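Local coordinates for tetratricopeptide repeat protein (Parabacteroides merdae ATCC 43184, PDB 4R7S) that is of unknown function but, as a tetratricopeptide repeat protein, probably serves as a helical scaffold for binding other proteins or peptides, at residues Q58-S63 / A82-E87. Numbering follows the deposited sequence.
Sequences QEALIS and ASLYTE
Leu84 reaches across from residues 82-87 and sets one methyl, CD2, against the backbone of residues 58-63 where Ala60 runs into Leu61. That methyl lies 3.4 Å from Leu61 N and 3.6 Å from Leu61 CA, with Ala60 C close by, so the branch rests on the main chain itself. Two beta carbons flank it: Ala60 CB is 3.9 Å and Leu61 CB 3.8 Å from Leu84 CD2. The bond from the alpha to the beta carbon of Leu84 points toward residues 58-63, and CG, anti to the backbone N (chi1 178°), leaves CD2 as the methyl that makes the contact.

The second apolar contact joins Leu61 and Tyr85, whose side chains cross at roughly a right angle. Leu61 CD1 spans CE1, CZ and OH of the phenol, at 3.5 Å from Tyr85 CE1 and 3.5 Å from Tyr85 OH, while Leu61 CD2 touches Tyr85 CE1 alone, at 3.8 Å. The approach to the ring is oblique. Leu61 therefore meets both residues, its beta carbon against Leu84 and its methyls against Tyr85. No hydrogen bond links the two segments, and the 194 Å² they bury together is held by van der Waals contact.

Helix 57-68 and helix 75-87 meet here roughly antiparallel, the local axes 10.4 Å apart at 153°, as neighbouring helices do in a tetratricopeptide repeat array. Leu84 also touches Leu57 and Tyr64 of helix 57-68. Helix 40-52 is joined to both: Ser63 OG hydrogen-bonds Gln51 OE1 and Ala60 packs on Gln51, while Arg52 bonds to Ser83 and forms a salt bridge with Glu87. Tyr85 packs on Lys93 and Asp97, linking helix 75-87 onward to helix 91-104.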
ATOM      1  N   GLN A  58      16.296   4.195  -0.303  1.00 49.75           N
ATOM      2  CA  GLN A  58      17.274   4.028  -1.379  1.00 49.63           C
ATOM      3  C   GLN A  58      18.264   2.921  -1.041  1.00 51.57           C
ATOM      4  O   GLN A  58      18.597   2.141  -1.933  1.00 51.41           O
ATOM      5  CB  GLN A  58      18.017   5.348  -1.719  1.00 51.62           C
ATOM      6  CG  GLN A  58      17.221   6.355  -2.584  1.00 49.51           C
ATOM      7  CD  GLN A  58      16.475   5.770  -3.775  1.00 65.94           C
ATOM      8  OE1 GLN A  58      17.003   4.983  -4.583  1.00 58.37           O
ATOM      9  NE2 GLN A  58      15.217   6.164  -3.911  1.00 58.98           N
ATOM     10  N   GLU A  59      18.686   2.822   0.245  1.00 46.86           N
ATOM     11  CA  GLU A  59      19.614   1.788   0.753  1.00 46.28           C
ATOM     12  C   GLU A  59      18.989   0.394   0.653  1.00 47.34           C
ATOM     13  O   GLU A  59      19.638  -0.559   0.194  1.00 45.83           O
ATOM     14  CB  GLU A  59      19.988   2.061   2.222  1.00 47.73           C
ATOM     15  CG  GLU A  59      21.204   2.942   2.395  1.00 62.54           C
ATOM     16  CD  GLU A  59      21.137   3.830   3.619  1.00 95.60           C
ATOM     17  OE1 GLU A  59      20.404   4.846   3.573  1.00 98.39           O
ATOM     18  OE2 GLU A  59      21.813   3.508   4.625  1.00 93.76           O
ATOM     19  N   ALA A  60      17.730   0.294   1.110  1.00 42.65           N
ATOM     20  CA  ALA A  60      16.920  -0.914   1.091  1.00 42.08           C
ATOM     21  C   ALA A  60      16.806  -1.434  -0.330  1.00 47.82           C
ATOM     22  O   ALA A  60      16.896  -2.637  -0.537  1.00 47.13           O
ATOM     23  CB  ALA A  60      15.545  -0.621   1.654  1.00 42.08           C
ATOM     24  N   LEU A  61      16.669  -0.530  -1.315  1.00 46.29           N
ATOM     25  CA  LEU A  61      16.580  -0.926  -2.718  1.00 47.08           C
ATOM     26  C   LEU A  61      17.882  -1.587  -3.158  1.00 50.00           C
ATOM     27  O   LEU A  61      17.835  -2.615  -3.838  1.00 49.73           O
ATOM     28  CB  LEU A  61      16.214   0.276  -3.626  1.00 47.32           C
ATOM     29  CG  LEU A  61      16.267   0.074  -5.151  1.00 51.67           C
ATOM     30  CD1 LEU A  61      15.405  -1.109  -5.617  1.00 50.12           C
ATOM     31  CD2 LEU A  61      15.865   1.349  -5.879  1.00 54.94           C
ATOM     32  N   ILE A  62      19.025  -1.039  -2.736  1.00 45.27           N
ATOM     33  CA  ILE A  62      20.330  -1.598  -3.101  1.00 44.85           C
ATOM     34  C   ILE A  62      20.481  -3.025  -2.496  1.00 48.31           C
ATOM     35  O   ILE A  62      20.924  -3.945  -3.209  1.00 48.88           O
ATOM     36  CB  ILE A  62      21.489  -0.628  -2.728  1.00 47.31           C
ATOM     37  CG1 ILE A  62      21.450   0.609  -3.688  1.00 47.92           C
ATOM     38  CG2 ILE A  62      22.861  -1.337  -2.763  1.00 45.60           C
ATOM     39  CD1 ILE A  62      22.431   1.776  -3.411  1.00 50.97           C
ATOM     40  N   SER A  63      20.052  -3.209  -1.227  1.00 41.86           N
ATOM     41  CA  SER A  63      20.120  -4.501  -0.540  1.00 40.91           C
ATOM     42  C   SER A  63      19.260  -5.562  -1.271  1.00 44.58           C
ATOM     43  O   SER A  63      19.761  -6.650  -1.569  1.00 45.20           O
ATOM     44  CB  SER A  63      19.707  -4.364   0.922  1.00 41.79           C
ATOM     45  OG  SER A  63      20.689  -3.644   1.651  1.00 47.25           O
ATOM     46  N   ALA A  82       9.244  -5.065  -5.203  1.00 41.91           N
ATOM     47  CA  ALA A  82       8.145  -4.469  -5.972  1.00 41.95           C
ATOM     48  C   ALA A  82       7.352  -3.519  -5.072  1.00 46.44           C
ATOM     49  O   ALA A  82       7.049  -2.404  -5.490  1.00 46.40           O
ATOM     50  CB  ALA A  82       7.245  -5.539  -6.559  1.00 42.17           C
ATOM     51  N   SER A  83       7.111  -3.927  -3.810  1.00 42.53           N
ATOM     52  CA  SER A  83       6.426  -3.121  -2.808  1.00 42.23           C
ATOM     53  C   SER A  83       7.249  -1.869  -2.501  1.00 47.17           C
ATOM     54  O   SER A  83       6.684  -0.790  -2.338  1.00 48.55           O
ATOM     55  CB  SER A  83       6.197  -3.931  -1.538  1.00 44.74           C
ATOM     56  OG  SER A  83       5.607  -3.136  -0.526  1.00 53.28           O
ATOM     57  N   LEU A  84       8.574  -2.009  -2.438  1.00 42.55           N
ATOM     58  CA  LEU A  84       9.438  -0.869  -2.193  1.00 42.23           C
ATOM     59  C   LEU A  84       9.394   0.101  -3.390  1.00 47.55           C
ATOM     60  O   LEU A  84       9.308   1.308  -3.171  1.00 48.13           O
ATOM     61  CB  LEU A  84      10.879  -1.315  -1.880  1.00 41.69           C
ATOM     62  CG  LEU A  84      11.907  -0.198  -1.640  1.00 45.65           C
ATOM     63  CD1 LEU A  84      11.543   0.671  -0.447  1.00 44.51           C
ATOM     64  CD2 LEU A  84      13.261  -0.768  -1.449  1.00 47.69           C
ATOM     65  N   TYR A  85       9.411  -0.425  -4.639  1.00 43.85           N
ATOM     66  CA  TYR A  85       9.332   0.391  -5.854  1.00 43.99           C
ATOM     67  C   TYR A  85       8.061   1.231  -5.865  1.00 49.86           C
ATOM     68  O   TYR A  85       8.103   2.398  -6.240  1.00 50.67           O
ATOM     69  CB  TYR A  85       9.397  -0.482  -7.116  1.00 44.63           C
ATOM     70  CG  TYR A  85      10.795  -0.828  -7.585  1.00 45.49           C
ATOM     71  CD1 TYR A  85      11.808   0.126  -7.585  1.00 46.97           C
ATOM     72  CD2 TYR A  85      11.093  -2.096  -8.077  1.00 46.34           C
ATOM     73  CE1 TYR A  85      13.092  -0.179  -8.041  1.00 47.62           C
ATOM     74  CE2 TYR A  85      12.365  -2.403  -8.563  1.00 47.77           C
ATOM     75  CZ  TYR A  85      13.363  -1.441  -8.540  1.00 53.87           C
ATOM     76  OH  TYR A  85      14.625  -1.728  -8.995  1.00 54.43           O
ATOM     77  N   THR A  86       6.941   0.637  -5.422  1.00 47.42           N
ATOM     78  CA  THR A  86       5.635   1.267  -5.331  1.00 47.54           C
ATOM     79  C   THR A  86       5.725   2.455  -4.366  1.00 52.92           C
ATOM     80  O   THR A  86       5.255   3.545  -4.710  1.00 53.05           O
ATOM     81  CB  THR A  86       4.570   0.225  -4.932  1.00 52.97           C
ATOM     82  OG1 THR A  86       4.464  -0.735  -5.986  1.00 47.83           O
ATOM     83  CG2 THR A  86       3.188   0.846  -4.725  1.00 51.26           C
ATOM     84  N   GLU A  87       6.379   2.253  -3.197  1.00 49.24           N
ATOM     85  CA  GLU A  87       6.584   3.271  -2.167  1.00 48.40           C
ATOM     86  C   GLU A  87       7.473   4.409  -2.708  1.00 53.28           C
ATOM     87  O   GLU A  87       7.281   5.567  -2.326  1.00 53.60           O
ATOM     88  CB  GLU A  87       7.196   2.632  -0.913  1.00 49.54           C
ATOM     89  CG  GLU A  87       6.991   3.467   0.339  1.00 56.85           C
ATOM     90  CD  GLU A  87       7.687   3.014   1.606  1.00 67.83           C
ATOM     91  OE1 GLU A  87       7.883   1.791   1.779  1.00 55.21           O
ATOM     92  OE2 GLU A  87       7.969   3.882   2.464  1.00 64.79           O
TER